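PDB 3ICL: EAL/GGDEF domain protein from Methylococcus capsulatus, which is of unknown function but belongs to the GGDEF domain family, whose members share a mixed beta-sheet packed between helices. Local coordinates for residues 2-7 with 55-60; 33-38 with 75-80; 66-71 with 84-89; 125-130 with 157-162. The protein carries 1 engineered substitution. All blocks are in the same frame, centred on the assembly; numbering follows the deposited sequence.

Interaction 1 of 4, residues 2-7 with 55-60; sequences DTVTGL and RLLRAT
R58 lays its guanidinium group against the bare backbone of a tight turn rather than against an acid. From helix 50-67 the side chain runs extended, CG anti to the backbone N (chi1 -166°), which carries NH1 to the carbonyl of V4 for a 3.1 Å hydrogen bond to V4 O. V4 O lies in the guanidinium plane, yet NH1 approaches from above the carbonyl plane, 65° out of it, and so uses no lone pair. T5 O sits over one face of the same group, 3.3 Å above its plane and offset toward the rim. Beside this polar contact, V4 CG1 rests 4.1 Å from L57 CB, and the methyl T5 CG2 meets the helix carbonyl L57 O at 3.6 Å.

The loop holds its own shape: L7 N donates to T5 OG1 in an ST turn, T5 OG1 in turn donates to D2 OD2, and G6, at positive phi, lets the chain reverse. D2 also pairs with R76 in a salt bridge. V4, T5 and L57 all touch R76, so the loop ahead of helix 10-23 is wedged between helix 50-67 and strand 73-77, while L57 also reaches F41 of helix 41-48.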
loop_
_atom_site.group_PDB
_atom_site.type_symbol
_atom_site.label_atom_id
_atom_site.label_comp_id
_atom_site.label_asym_id
_atom_site.label_seq_id
_atom_site.Cartn_x
_atom_site.Cartn_y
_atom_site.Cartn_z
ATOM N N ASP A 2 -3.472 -6.243 -13.573
ATOM C CA ASP A 2 -4.366 -5.093 -13.501
ATOM C C ASP A 2 -4.017 -4.142 -14.648
ATOM O O ASP A 2 -2.978 -3.484 -14.631
ATOM C CB ASP A 2 -4.220 -4.392 -12.141
ATOM C CG ASP A 2 -5.081 -3.152 -12.027
ATOM O OD1 ASP A 2 -6.217 -3.161 -12.538
ATOM O OD2 ASP A 2 -4.632 -2.168 -11.407
ATOM N N THR A 3 -4.892 -4.095 -15.647
ATOM C CA THR A 3 -4.706 -3.257 -16.830
ATOM C C THR A 3 -4.406 -1.795 -16.514
ATOM O O THR A 3 -3.552 -1.175 -17.148
ATOM C CB THR A 3 -5.957 -3.299 -17.729
ATOM O OG1 THR A 3 -6.318 -4.662 -17.983
ATOM C CG2 THR A 3 -5.688 -2.598 -19.052
ATOM N N VAL A 4 -5.115 -1.247 -15.535
ATOM C CA VAL A 4 -4.933 0.148 -15.151
ATOM C C VAL A 4 -3.546 0.460 -14.593
ATOM O O VAL A 4 -2.956 1.484 -14.935
ATOM C CB VAL A 4 -6.000 0.578 -14.110
ATOM C CG1 VAL A 4 -5.770 2.027 -13.680
ATOM C CG2 VAL A 4 -7.393 0.423 -14.708
ATOM N N THR A 5 -3.017 -0.427 -13.754
ATOM C CA THR A 5 -1.713 -0.198 -13.130
ATOM C C THR A 5 -0.584 -1.102 -13.601
ATOM O O THR A 5 0.591 -0.761 -13.449
ATOM C CB THR A 5 -1.801 -0.365 -11.606
ATOM O OG1 THR A 5 -2.143 -1.721 -11.303
ATOM C CG2 THR A 5 -2.859 0.562 -11.025
ATOM N N GLY A 6 -0.930 -2.254 -14.160
ATOM C CA GLY A 6 0.093 -3.180 -14.604
ATOM C C GLY A 6 0.587 -4.011 -13.432
ATOM O O GLY A 6 1.553 -4.764 -13.556
ATOM N N LEU A 7 -0.076 -3.866 -12.286
ATOM C CA LEU A 7 0.280 -4.608 -11.075
ATOM C C LEU A 7 -0.299 -6.018 -11.115
ATOM O O LEU A 7 -1.190 -6.302 -11.904
ATOM C CB LEU A 7 -0.268 -3.903 -9.827
ATOM C CG LEU A 7 0.304 -2.541 -9.425
ATOM C CD1 LEU A 7 -0.428 -2.030 -8.189
ATOM C CD2 LEU A 7 1.795 -2.668 -9.156
ATOM N N ARG A 55 -4.395 7.169 -15.180
ATOM C CA ARG A 55 -2.985 7.509 -15.320
ATOM C C ARG A 55 -2.365 7.724 -13.943
ATOM O O ARG A 55 -1.251 7.271 -13.677
ATOM C CB ARG A 55 -2.814 8.774 -16.166
ATOM C CG ARG A 55 -3.204 8.607 -17.624
ATOM C CD ARG A 55 -2.857 9.852 -18.414
ATOM N NE ARG A 55 -1.420 10.112 -18.397
ATOM C CZ ARG A 55 -0.852 11.214 -18.875
ATOM N NH1 ARG A 55 -1.600 12.168 -19.412
ATOM N NH2 ARG A 55 0.464 11.362 -18.814
ATOM N N LEU A 56 -3.094 8.415 -13.072
ATOM C CA LEU A 56 -2.617 8.682 -11.718
ATOM C C LEU A 56 -2.409 7.380 -10.947
ATOM O O LEU A 56 -1.388 7.198 -10.283
ATOM C CB LEU A 56 -3.617 9.578 -10.975
ATOM C CG LEU A 56 -3.349 9.902 -9.499
ATOM C CD1 LEU A 56 -1.947 10.474 -9.312
ATOM C CD2 LEU A 56 -4.397 10.886 -9.015
ATOM N N LEU A 57 -3.378 6.476 -11.039
ATOM C CA LEU A 57 -3.298 5.191 -10.351
ATOM C C LEU A 57 -2.086 4.386 -10.798
ATOM O O LEU A 57 -1.439 3.721 -9.986
ATOM C CB LEU A 57 -4.567 4.374 -10.596
ATOM C CG LEU A 57 -5.850 4.864 -9.911
ATOM C CD1 LEU A 57 -7.026 3.997 -10.356
ATOM C CD2 LEU A 57 -5.682 4.814 -8.393
ATOM N N ARG A 58 -1.780 4.440 -12.090
ATOM C CA ARG A 58 -0.641 3.707 -12.630
ATOM C C ARG A 58 0.684 4.337 -12.191
ATOM O O ARG A 58 1.660 3.634 -11.934
ATOM C CB ARG A 58 -0.711 3.676 -14.159
ATOM C CG ARG A 58 0.230 2.662 -14.795
ATOM C CD ARG A 58 0.148 2.700 -16.315
ATOM N NE ARG A 58 0.888 1.599 -16.926
ATOM C CZ ARG A 58 0.474 0.335 -16.952
ATOM N NH1 ARG A 58 -0.685 0.000 -16.404
ATOM N NH2 ARG A 58 1.221 -0.597 -17.528
ATOM N N ALA A 59 0.716 5.664 -12.111
ATOM C CA ALA A 59 1.927 6.364 -11.695
ATOM C C ALA A 59 2.149 6.157 -10.197
ATOM O O ALA A 59 3.282 6.145 -9.725
ATOM C CB ALA A 59 1.810 7.856 -12.011
ATOM N N THR A 60 1.059 6.004 -9.453
ATOM C CA THR A 60 1.143 5.790 -8.008
ATOM C C THR A 60 1.659 4.378 -7.732
ATOM O O THR A 60 2.500 4.166 -6.861
ATOM C CB THR A 60 -0.240 5.977 -7.342
ATOM O OG1 THR A 60 -0.684 7.325 -7.538
ATOM C CG2 THR A 60 -0.163 5.689 -5.849
#

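Interaction 2 of 4, residues 33-38 with 75-80; sequences LLFLDV and ARIGGD
I77, next after R76 on strand 73-77, presses its CG2 methyl against the ring of F35 on strand 32-38, 3.6 Å from F35 CE1, the two side chains crossing at about a right angle. The strands are not neighbours: the two side chains reach over strand 81-86 on one face of the sheet, where R10 touches I77 and M146 touches F35. R76 braces the coming turn, its NH1 donating to G79 O on a lone pair in the carbonyl plane, at 2.9 Å. G78 and G79 follow, both at positive phi, and turn the chain back toward strand 32-38. G78, G79 and D80 open the GGDEF signature, in which K81 stands at the place of the glutamate. D80 N is bonded to G78 O as well.

At D80 the turn finally reaches the other strand: V38 N donates to D80 O at 3.2 Å, nearly along the C=O axis. The same oxygen packs 3.6 Å from V38 CG2. Close by, D37 OD1 and D80 OD1 lie 4.3 Å apart. K81 touches D37, K150 makes a long, weak ion pair with it, and a sulfate sits beside it; the two acids probably disfavour each other unless balanced by such positive charge.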
loop_
_atom_site.group_PDB
_atom_site.type_symbol
_atom_site.label_atom_id
_atom_site.label_comp_id
_atom_site.label_asym_id
_atom_site.label_seq_id
_atom_site.Cartn_x
_atom_site.Cartn_y
_atom_site.Cartn_z
ATOM N N LEU A 33 2.323 -6.256 6.167
ATOM C CA LEU A 33 1.349 -5.838 5.177
ATOM C C LEU A 33 1.012 -4.362 5.348
ATOM O O LEU A 33 0.703 -3.909 6.452
ATOM C CB LEU A 33 0.084 -6.674 5.346
ATOM C CG LEU A 33 -0.759 -7.062 4.136
ATOM C CD1 LEU A 33 0.089 -7.787 3.094
ATOM C CD2 LEU A 33 -1.879 -7.961 4.627
ATOM N N LEU A 34 1.105 -3.612 4.258
ATOM C CA LEU A 34 0.756 -2.198 4.272
ATOM C C LEU A 34 -0.484 -2.070 3.399
ATOM O O LEU A 34 -0.562 -2.674 2.333
ATOM C CB LEU A 34 1.890 -1.334 3.701
ATOM C CG LEU A 34 3.010 -0.889 4.655
ATOM C CD1 LEU A 34 3.627 -2.089 5.342
ATOM C CD2 LEU A 34 4.059 -0.112 3.878
ATOM N N PHE A 35 -1.462 -1.305 3.869
ATOM C CA PHE A 35 -2.696 -1.085 3.127
ATOM C C PHE A 35 -2.713 0.422 2.898
ATOM O O PHE A 35 -2.895 1.197 3.834
ATOM C CB PHE A 35 -3.905 -1.522 3.966
ATOM C CG PHE A 35 -5.002 -2.185 3.168
ATOM C CD1 PHE A 35 -5.606 -1.528 2.097
ATOM C CD2 PHE A 35 -5.453 -3.460 3.512
ATOM C CE1 PHE A 35 -6.649 -2.129 1.379
ATOM C CE2 PHE A 35 -6.498 -4.072 2.801
ATOM C CZ PHE A 35 -7.095 -3.405 1.735
ATOM N N LEU A 36 -2.510 0.831 1.652
ATOM C CA LEU A 36 -2.449 2.245 1.310
ATOM C C LEU A 36 -3.719 2.767 0.665
ATOM O O LEU A 36 -4.332 2.104 -0.172
ATOM C CB LEU A 36 -1.250 2.481 0.392
ATOM C CG LEU A 36 -0.900 3.899 -0.057
ATOM C CD1 LEU A 36 0.581 3.936 -0.417
ATOM C CD2 LEU A 36 -1.756 4.309 -1.239
ATOM N N ASP A 37 -4.100 3.976 1.055
ATOM C CA ASP A 37 -5.304 4.604 0.536
ATOM C C ASP A 37 -4.942 5.942 -0.084
ATOM O O ASP A 37 -4.224 6.739 0.526
ATOM C CB ASP A 37 -6.285 4.847 1.686
ATOM C CG ASP A 37 -7.642 5.317 1.219
ATOM O OD1 ASP A 37 -7.776 5.757 0.056
ATOM O OD2 ASP A 37 -8.585 5.255 2.035
ATOM N N VAL A 38 -5.405 6.174 -1.307
ATOM C CA VAL A 38 -5.173 7.463 -1.943
ATOM C C VAL A 38 -6.417 8.207 -1.489
ATOM O O VAL A 38 -7.479 8.123 -2.110
ATOM C CB VAL A 38 -5.122 7.360 -3.475
ATOM C CG1 VAL A 38 -4.913 8.739 -4.082
ATOM C CG2 VAL A 38 -3.978 6.443 -3.888
ATOM N N ALA A 75 -0.433 -4.659 -5.115
ATOM C CA ALA A 75 -1.637 -4.919 -5.903
ATOM C C ALA A 75 -2.740 -3.933 -5.526
ATOM O O ALA A 75 -2.876 -3.557 -4.367
ATOM C CB ALA A 75 -2.108 -6.351 -5.684
ATOM N N ARG A 76 -3.534 -3.531 -6.513
ATOM C CA ARG A 76 -4.610 -2.571 -6.301
ATOM C C ARG A 76 -5.882 -3.240 -5.786
ATOM O O ARG A 76 -6.130 -4.414 -6.063
ATOM C CB ARG A 76 -4.904 -1.841 -7.621
ATOM C CG ARG A 76 -5.875 -0.669 -7.515
ATOM C CD ARG A 76 -5.820 0.191 -8.777
ATOM N NE ARG A 76 -6.299 -0.519 -9.961
ATOM C CZ ARG A 76 -7.517 -0.373 -10.477
ATOM N NH1 ARG A 76 -8.381 0.462 -9.918
ATOM N NH2 ARG A 76 -7.872 -1.064 -11.552
ATOM N N ILE A 77 -6.678 -2.497 -5.028
ATOM C CA ILE A 77 -7.935 -3.030 -4.525
ATOM C C ILE A 77 -8.903 -1.906 -4.185
ATOM O O ILE A 77 -8.491 -0.796 -3.849
ATOM C CB ILE A 77 -7.718 -3.942 -3.280
ATOM C CG1 ILE A 77 -9.011 -4.708 -2.969
ATOM C CG2 ILE A 77 -7.293 -3.112 -2.072
ATOM C CD1 ILE A 77 -8.867 -5.723 -1.852
ATOM N N GLY A 78 -10.196 -2.192 -4.296
ATOM C CA GLY A 78 -11.198 -1.191 -3.981
ATOM C C GLY A 78 -11.034 0.072 -4.803
ATOM O O GLY A 78 -11.329 1.171 -4.334
ATOM N N GLY A 79 -10.546 -0.079 -6.030
ATOM C CA GLY A 79 -10.370 1.069 -6.900
ATOM C C GLY A 79 -9.160 1.944 -6.621
ATOM O O GLY A 79 -8.263 2.047 -7.464
ATOM N N ASP A 80 -9.119 2.567 -5.445
ATOM C CA ASP A 80 -8.011 3.452 -5.117
ATOM C C ASP A 80 -7.161 3.091 -3.895
ATOM O O ASP A 80 -6.555 3.967 -3.284
ATOM C CB ASP A 80 -8.526 4.891 -4.982
ATOM C CG ASP A 80 -9.547 5.048 -3.878
ATOM O OD1 ASP A 80 -9.897 4.037 -3.233
ATOM O OD2 ASP A 80 -10.005 6.188 -3.653
#

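Interaction 3 of 4, residues 66-71 with 84-89; sequences TAVRDG and ILLNGA
R69 reaches across to the carbonyl of G88, its NH2 donating to G88 O over 2.8 Å in an almost straight bond, with an angle of 172° at the hydrogen. The oxygen lies in the guanidinium plane, whereas the nitrogen stands 57° above the carbonyl plane. The group's edge also faces N87 N, and L86 CB approaches it obliquely, 3.9 Å from R69 NH2. Beside this polar grip, V68 CG1 packs against I84 CG2 at 3.8 Å and more loosely against L86 CD2. Farther along, G71 O comes to 3.6 Å from N87 CB.

Such a pairing shows how a hairpin can be tied to the connection that leads into it. Helix 50-67 ends, residues 68-72 link it to strand 73-77, and the chain then turns back along antiparallel strand 81-86, so that the linker and the chain following the hairpin lie side by side.

Around these first contacts, several features set the positions. The arginine chain bends at chi2 and chi3, swinging its head toward the turn after strand 81-86. That turn is an inverse gamma turn centred on N87, with G88 N bonded to L86 O at 2.9 Å. D72 serves both sides: its OD2 forms a salt bridge with R69 NE, and its OD1 accepts from N87 N. T92 also touches R69. On the apolar flank, I84 is backed by L34 of strand 32-38 and by I102 of helix 96-106, while V98 of that helix touches L86.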
loop_
_atom_site.group_PDB
_atom_site.type_symbol
_atom_site.label_atom_id
_atom_site.label_comp_id
_atom_site.label_asym_id
_atom_site.label_seq_id
_atom_site.Cartn_x
_atom_site.Cartn_y
_atom_site.Cartn_z
ATOM N N THR A 66 8.875 1.463 -6.464
ATOM C CA THR A 66 10.240 1.982 -6.344
ATOM C C THR A 66 10.615 2.157 -4.881
ATOM O O THR A 66 11.798 2.217 -4.539
ATOM C CB THR A 66 10.417 3.366 -7.012
ATOM O OG1 THR A 66 9.736 4.361 -6.236
ATOM C CG2 THR A 66 9.863 3.361 -8.417
ATOM N N ALA A 67 9.605 2.236 -4.018
ATOM C CA ALA A 67 9.844 2.443 -2.594
ATOM C C ALA A 67 9.877 1.175 -1.759
ATOM O O ALA A 67 10.257 1.216 -0.595
ATOM C CB ALA A 67 8.810 3.421 -2.031
ATOM N N VAL A 68 9.473 0.047 -2.334
ATOM C CA VAL A 68 9.513 -1.215 -1.598
ATOM C C VAL A 68 10.792 -1.951 -1.990
ATOM O O VAL A 68 11.653 -1.370 -2.645
ATOM C CB VAL A 68 8.268 -2.100 -1.896
ATOM C CG1 VAL A 68 7.013 -1.392 -1.398
ATOM C CG2 VAL A 68 8.147 -2.389 -3.391
ATOM N N ARG A 69 10.940 -3.211 -1.580
ATOM C CA ARG A 69 12.143 -3.963 -1.929
ATOM C C ARG A 69 11.870 -4.972 -3.038
ATOM O O ARG A 69 10.744 -5.438 -3.207
ATOM C CB ARG A 69 12.712 -4.713 -0.713
ATOM C CG ARG A 69 13.164 -3.835 0.462
ATOM C CD ARG A 69 11.985 -3.456 1.345
ATOM N NE ARG A 69 11.171 -4.626 1.651
ATOM C CZ ARG A 69 11.552 -5.618 2.449
ATOM N NH1 ARG A 69 12.739 -5.580 3.037
ATOM N NH2 ARG A 69 10.754 -6.661 2.635
ATOM N N ASP A 70 12.905 -5.307 -3.800
ATOM C CA ASP A 70 12.747 -6.288 -4.863
ATOM C C ASP A 70 12.273 -7.547 -4.145
ATOM O O ASP A 70 12.834 -7.928 -3.119
ATOM C CB ASP A 70 14.086 -6.536 -5.560
ATOM C CG ASP A 70 13.954 -7.440 -6.772
ATOM O OD1 ASP A 70 13.214 -7.074 -7.710
ATOM O OD2 ASP A 70 14.586 -8.516 -6.782
ATOM N N GLY A 71 11.229 -8.182 -4.664
ATOM C CA GLY A 71 10.712 -9.370 -4.006
ATOM C C GLY A 71 9.384 -9.084 -3.321
ATOM O O GLY A 71 8.633 -10.007 -3.004
ATOM N N ILE A 84 0.180 -3.811 0.029
ATOM C CA ILE A 84 1.614 -3.966 -0.124
ATOM C C ILE A 84 2.169 -5.056 0.787
ATOM O O ILE A 84 2.058 -4.979 2.008
ATOM C CB ILE A 84 2.288 -2.613 0.180
ATOM C CG1 ILE A 84 1.772 -1.579 -0.825
ATOM C CG2 ILE A 84 3.801 -2.749 0.157
ATOM C CD1 ILE A 84 1.821 -0.150 -0.330
ATOM N N LEU A 85 2.766 -6.069 0.179
ATOM C CA LEU A 85 3.348 -7.180 0.917
ATOM C C LEU A 85 4.857 -7.045 1.036
ATOM O O LEU A 85 5.560 -6.974 0.030
ATOM C CB LEU A 85 3.014 -8.504 0.219
ATOM C CG LEU A 85 3.848 -9.745 0.560
ATOM C CD1 LEU A 85 3.784 -10.056 2.054
ATOM C CD2 LEU A 85 3.326 -10.923 -0.257
ATOM N N LEU A 86 5.348 -6.992 2.270
ATOM C CA LEU A 86 6.781 -6.920 2.512
ATOM C C LEU A 86 7.191 -8.357 2.828
ATOM O O LEU A 86 6.915 -8.883 3.904
ATOM C CB LEU A 86 7.089 -5.978 3.680
ATOM C CG LEU A 86 6.580 -4.543 3.489
ATOM C CD1 LEU A 86 7.110 -3.679 4.612
ATOM C CD2 LEU A 86 7.029 -3.982 2.140
ATOM N N ASN A 87 7.840 -8.983 1.856
ATOM C CA ASN A 87 8.257 -10.380 1.945
ATOM C C ASN A 87 9.507 -10.566 2.804
ATOM O O ASN A 87 10.590 -10.850 2.287
ATOM C CB ASN A 87 8.483 -10.888 0.516
ATOM C CG ASN A 87 8.654 -12.386 0.441
ATOM O OD1 ASN A 87 8.262 -13.118 1.349
ATOM N ND2 ASN A 87 9.226 -12.855 -0.662
ATOM N N GLY A 88 9.339 -10.424 4.118
ATOM C CA GLY A 88 10.460 -10.524 5.036
ATOM C C GLY A 88 10.939 -9.098 5.223
ATOM O O GLY A 88 11.717 -8.590 4.418
ATOM N N ALA A 89 10.476 -8.449 6.287
ATOM C CA ALA A 89 10.800 -7.048 6.538
ATOM C C ALA A 89 11.974 -6.748 7.462
ATOM O O ALA A 89 11.998 -5.702 8.110
ATOM C CB ALA A 89 9.555 -6.333 7.053
#

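Interaction 4 of 4, residues 125-130 with 157-162; sequences IAVSPA and YQFFSP
I125 places its CG2 methyl 3.5 Å from F159 CE2, at the centre of a parallel strand pair that opens and closes a beta-alpha-beta unit: strand 121-127, helix 135-152 and strand 156-159. The two branches of the isoleucine have separate tasks. CG2, anti to the backbone N, lies against the CD2-CE2 side of the phenyl ring, whereas CD1 rises 4.2 Å above one ring face, offset toward the rim, and also comes within 3.8 Å of Y157 CD1. V127 contributes CG2 at the ring edge, 3.8 Å from F159 CE2. One ring is therefore met by two residues of the adjoining strand, over a face and at an edge.

Helix 96-106 covers this patch, with A99 touching both I125 and Y157, and N94 in a loop touches both V127 and F159. The hydroxyl of Y157 is hydrogen-bonded to Q100 of helix 96-106. Strand 156-159 forms one border of the five-stranded sheet, and strand segments 125-127 and 157-159 run at 29° to each other.

Outward from the apolar patch the backbone takes over, in the manner of a parallel bridge in which one residue binds on both sides of its partner. I125 N donates to Q158 O at 2.9 Å. I125 O receives F160 N, also at 2.9 Å, and has the CA of F159 as a weaker C-H neighbour at 3.5 Å.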
loop_
_atom_site.group_PDB
_atom_site.type_symbol
_atom_site.label_atom_id
_atom_site.label_comp_id
_atom_site.label_asym_id
_atom_site.label_seq_id
_atom_site.Cartn_x
_atom_site.Cartn_y
_atom_site.Cartn_z
ATOM N N ILE A 125 -0.721 -0.410 8.829
ATOM C CA ILE A 125 0.302 -1.451 8.783
ATOM C C ILE A 125 -0.001 -2.640 9.689
ATOM O O ILE A 125 -0.422 -2.477 10.839
ATOM C CB ILE A 125 1.714 -0.921 9.179
ATOM C CG1 ILE A 125 2.237 0.091 8.153
ATOM C CG2 ILE A 125 2.695 -2.083 9.238
ATOM C CD1 ILE A 125 3.472 0.842 8.594
ATOM N N ALA A 126 0.179 -3.833 9.358
ATOM C CA ALA A 126 -0.107 -5.013 10.168
ATOM C C ALA A 126 1.110 -5.924 10.106
ATOM O O ALA A 126 1.578 -6.270 9.024
ATOM C CB ALA A 126 -1.332 -5.735 9.640
ATOM N N VAL A 127 1.618 -6.307 11.272
ATOM C CA VAL A 127 2.794 -7.167 11.358
ATOM C C VAL A 127 2.418 -8.579 11.805
ATOM O O VAL A 127 1.709 -8.756 12.792
ATOM C CB VAL A 127 3.823 -6.603 12.371
ATOM C CG1 VAL A 127 5.116 -7.408 12.313
ATOM C CG2 VAL A 127 4.087 -5.132 12.081
ATOM N N SER A 128 2.895 -9.578 11.074
ATOM C CA SER A 128 2.620 -10.966 11.428
ATOM C C SER A 128 3.665 -11.386 12.454
ATOM O O SER A 128 4.840 -11.046 12.314
ATOM C CB SER A 128 2.727 -11.870 10.198
ATOM O OG SER A 128 2.401 -13.211 10.530
ATOM N N PRO A 129 3.264 -12.157 13.482
ATOM C CA PRO A 129 1.911 -12.657 13.744
ATOM C C PRO A 129 1.065 -11.808 14.699
ATOM O O PRO A 129 -0.151 -11.974 14.762
ATOM C CB PRO A 129 2.180 -14.037 14.321
ATOM C CG PRO A 129 3.363 -13.761 15.196
ATOM C CD PRO A 129 4.246 -12.876 14.318
ATOM N N ALA A 130 1.706 -10.913 15.443
ATOM C CA ALA A 130 1.000 -10.068 16.407
ATOM C C ALA A 130 -0.306 -9.451 15.894
ATOM O O ALA A 130 -1.303 -9.387 16.621
ATOM C CB ALA A 130 1.927 -8.963 16.900
ATOM N N TYR A 157 0.868 7.206 8.544
ATOM C CA TYR A 157 0.779 5.767 8.640
ATOM C C TYR A 157 0.647 5.405 10.108
ATOM O O TYR A 157 0.973 6.201 10.986
ATOM C CB TYR A 157 2.021 5.091 8.033
ATOM C CG TYR A 157 3.310 5.185 8.842
ATOM C CD1 TYR A 157 3.530 4.366 9.954
ATOM C CD2 TYR A 157 4.328 6.062 8.466
ATOM C CE1 TYR A 157 4.738 4.416 10.665
ATOM C CE2 TYR A 157 5.534 6.122 9.170
ATOM C CZ TYR A 157 5.732 5.296 10.264
ATOM O OH TYR A 157 6.931 5.348 10.940
ATOM N N GLN A 158 0.128 4.217 10.372
ATOM C CA GLN A 158 0.019 3.754 11.741
ATOM C C GLN A 158 -0.139 2.245 11.770
ATOM O O GLN A 158 -0.702 1.643 10.847
ATOM C CB GLN A 158 -1.140 4.447 12.466
ATOM C CG GLN A 158 -2.517 3.945 12.151
ATOM C CD GLN A 158 -3.551 4.578 13.065
ATOM O OE1 GLN A 158 -3.738 5.794 13.056
ATOM N NE2 GLN A 158 -4.219 3.756 13.866
ATOM N N PHE A 159 0.396 1.632 12.819
ATOM C CA PHE A 159 0.318 0.186 12.980
ATOM C C PHE A 159 -1.000 -0.192 13.628
ATOM O O PHE A 159 -1.569 0.588 14.385
ATOM C CB PHE A 159 1.439 -0.332 13.880
ATOM C CG PHE A 159 2.798 -0.288 13.258
ATOM C CD1 PHE A 159 3.568 0.867 13.310
ATOM C CD2 PHE A 159 3.329 -1.426 12.651
ATOM C CE1 PHE A 159 4.857 0.891 12.774
ATOM C CE2 PHE A 159 4.615 -1.413 12.111
ATOM C CZ PHE A 159 5.380 -0.251 12.174
ATOM N N PHE A 160 -1.477 -1.394 13.331
ATOM C CA PHE A 160 -2.706 -1.881 13.927
ATOM C C PHE A 160 -2.461 -2.043 15.429
ATOM O O PHE A 160 -1.377 -2.458 15.839
ATOM C CB PHE A 160 -3.084 -3.236 13.317
ATOM C CG PHE A 160 -4.278 -3.886 13.972
ATOM C CD1 PHE A 160 -4.113 -4.968 14.836
ATOM C CD2 PHE A 160 -5.559 -3.397 13.749
ATOM C CE1 PHE A 160 -5.207 -5.551 15.468
ATOM C CE2 PHE A 160 -6.660 -3.970 14.378
ATOM C CZ PHE A 160 -6.483 -5.052 15.241
ATOM N N SER A 161 -3.457 -1.704 16.244
ATOM C CA SER A 161 -3.339 -1.843 17.695
ATOM C C SER A 161 -4.372 -2.839 18.218
ATOM O O SER A 161 -5.571 -2.560 18.208
ATOM C CB SER A 161 -3.549 -0.495 18.386
ATOM O OG SER A 161 -2.517 0.411 18.046
ATOM N N PRO A 162 -3.915 -4.017 18.678
ATOM C CA PRO A 162 -4.800 -5.061 19.206
ATOM C C PRO A 162 -5.805 -4.533 20.229
ATOM O O PRO A 162 -5.427 -4.091 21.314
ATOM C CB PRO A 162 -3.823 -6.062 19.814
ATOM C CG PRO A 162 -2.646 -5.960 18.894
ATOM C CD PRO A 162 -2.508 -4.462 18.707
#

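The four contacts step across one GGDEF domain. Interactions 1 and 2 have centres 12 Å apart and touch where the 2-7 loop packs on strand 73-77; their segments alternate along the chain, as do those of interactions 2 and 3. Interaction 3 shares helix 50-67 with interaction 1 and the five-stranded sheet with interactions 2 and 4. Central strand 32-38 links the sheet contacts, lying between strands 81-86 and 121-127. Interaction 4 comes last in the chain, about 27 Å between centres from interaction 1 and on the opposite side of the chain's centre. Interactions 2, 3 and 4 are thus tied through a common sheet, which interaction 1 joins through its touch with interaction 2 and through helix 50-67.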